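Local coordinates for protein endo-1,3-beta-glucanase, family GH16 (PDB 4BPZ) that binds calcium and a mixed-linkage glucan trisaccharide in its family 16 glycoside hydrolase domain and probably hydrolyses internal beta-1,3-glucosidic bonds of laminarin-type glucans, at residues L104-G109 with N181-F186. The protein carries 1 engineered substitution. Sequence-based numbering, arbitrary orientation.
Sequences LPSKKG and NASGSF
Leu104 and Ser106 meet Ala182 and Ser183 where two loops of the GH16 beta-jelly-roll come together, one leading from strand 96-103 to strand 110-118, the other running into strand 187-193. Because strands 96-103 and 187-193 pair antiparallel, the contact lies at the end of that ladder. Leu104 N donates to Ala182 O at 3.0 Å in an almost straight bond, 178° at the hydrogen. The donor nevertheless stands 37° out of the carbonyl plane. On the buried side, Leu104 turns CG anti to its own carbonyl carbon (chi1 -52°) and brings CD1 alongside Ala182 CB at 4.1 Å; Leu104 also packs on Phe247 of strand 244-255. On the more exposed side the two serines meet. Ser183 sets its CB against Leu104 O, and Ser183 CA makes a bent CA-H...O contact with the same oxygen, 3.2 Å from Leu104 O. Within the loop that carries Ser183, Gly184 N gives a weak hydrogen bond to Asn181 OD1. At the exposed Ser106 the methylene, rather than the hydroxyl, does the touching: Ser106 CB lies 3.6 Å from Ser183 CB and 3.5 Å from Ser183 OG.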
loop_
_atom_site.group_PDB
_atom_site.type_symbol
_atom_site.label_atom_id
_atom_site.label_comp_id
_atom_site.label_asym_id
_atom_site.label_seq_id
_atom_site.Cartn_x
_atom_site.Cartn_y
_atom_site.Cartn_z
ATOM N N LEU A 104 6.825 10.691 -2.564
ATOM C CA LEU A 104 5.950 10.558 -1.397
ATOM C C LEU A 104 5.352 11.901 -0.973
ATOM O O LEU A 104 5.995 12.956 -1.213
ATOM C CB LEU A 104 6.689 9.872 -0.218
ATOM C CG LEU A 104 7.348 8.565 -0.580
ATOM C CD1 LEU A 104 7.952 7.954 0.665
ATOM C CD2 LEU A 104 6.451 7.584 -1.276
ATOM N N PRO A 105 4.243 11.922 -0.255
ATOM C CA PRO A 105 3.745 13.199 0.286
ATOM C C PRO A 105 4.764 13.797 1.246
ATOM O O PRO A 105 5.389 13.092 2.056
ATOM C CB PRO A 105 2.446 12.771 1.009
ATOM C CG PRO A 105 2.130 11.410 0.498
ATOM C CD PRO A 105 3.343 10.781 -0.058
ATOM N N SER A 106 4.867 15.118 1.235
ATOM C CA SER A 106 5.766 15.812 2.188
ATOM C C SER A 106 5.105 16.258 3.455
ATOM O O SER A 106 5.843 16.581 4.405
ATOM C CB SER A 106 6.348 17.107 1.497
ATOM O OG SER A 106 5.316 17.996 1.193
ATOM N N LYS A 107 3.779 16.365 3.503
ATOM C CA LYS A 107 3.145 17.073 4.578
ATOM C C LYS A 107 2.951 16.222 5.795
ATOM O O LYS A 107 2.681 15.010 5.772
ATOM C CB LYS A 107 1.807 17.670 4.151
ATOM C CG LYS A 107 2.028 18.822 3.130
ATOM C CD LYS A 107 0.741 19.455 2.659
ATOM C CE LYS A 107 1.026 20.601 1.670
ATOM N NZ LYS A 107 -0.252 21.203 1.205
ATOM N N LYS A 108 2.992 16.897 6.959
ATOM C CA LYS A 108 2.728 16.255 8.213
ATOM C C LYS A 108 1.308 15.695 8.265
ATOM O O LYS A 108 0.403 16.352 7.771
ATOM C CB LYS A 108 2.949 17.281 9.381
ATOM C CG LYS A 108 2.852 16.694 10.762
ATOM C CD LYS A 108 3.367 17.742 11.792
ATOM C CE LYS A 108 3.096 17.131 13.163
ATOM N NZ LYS A 108 3.758 17.808 14.325
ATOM N N GLY A 109 1.149 14.542 8.905
ATOM C CA GLY A 109 -0.146 13.911 9.028
ATOM C C GLY A 109 -0.460 12.836 7.984
ATOM O O GLY A 109 -1.425 12.097 8.165
ATOM N N ASN A 181 15.014 13.564 0.418
ATOM C CA ASN A 181 14.141 14.145 -0.576
ATOM C C ASN A 181 13.112 13.155 -1.102
ATOM O O ASN A 181 12.920 13.032 -2.296
ATOM C CB ASN A 181 15.000 14.729 -1.733
ATOM C CG ASN A 181 14.228 15.743 -2.583
ATOM O OD1 ASN A 181 13.104 16.175 -2.228
ATOM N ND2 ASN A 181 14.789 16.094 -3.715
ATOM N N ALA A 182 12.380 12.509 -0.165
ATOM C CA ALA A 182 11.392 11.535 -0.599
ATOM C C ALA A 182 10.300 12.130 -1.422
ATOM O O ALA A 182 9.665 11.413 -2.207
ATOM C CB ALA A 182 10.831 10.850 0.645
ATOM N N SER A 183 9.985 13.410 -1.202
ATOM C CA SER A 183 8.874 14.076 -1.845
ATOM C C SER A 183 9.298 14.754 -3.146
ATOM O O SER A 183 8.465 14.893 -4.056
ATOM C CB SER A 183 8.147 15.038 -0.889
ATOM O OG SER A 183 8.941 16.138 -0.586
ATOM N N GLY A 184 10.559 15.106 -3.327
ATOM C CA GLY A 184 10.963 15.848 -4.515
ATOM C C GLY A 184 11.747 15.038 -5.523
ATOM O O GLY A 184 12.006 15.559 -6.582
ATOM N N SER A 185 12.065 13.800 -5.172
ATOM C CA SER A 185 12.897 12.991 -6.066
ATOM C C SER A 185 12.203 11.604 -6.087
ATOM O O SER A 185 11.836 11.047 -5.048
ATOM C CB SER A 185 14.295 12.751 -5.468
ATOM O OG SER A 185 15.149 11.975 -6.361
ATOM N N PHE A 186 12.084 11.014 -7.272
ATOM C CA PHE A 186 11.626 9.622 -7.359
ATOM C C PHE A 186 12.644 8.660 -6.720
ATOM O O PHE A 186 13.838 8.785 -6.917
ATOM C CB PHE A 186 11.402 9.223 -8.829
ATOM C CG PHE A 186 10.176 9.755 -9.458
ATOM C CD1 PHE A 186 8.907 9.267 -9.074
ATOM C CD2 PHE A 186 10.243 10.823 -10.391
ATOM C CE1 PHE A 186 7.764 9.768 -9.621
ATOM C CE2 PHE A 186 9.054 11.308 -10.957
ATOM C CZ PHE A 186 7.808 10.831 -10.532
#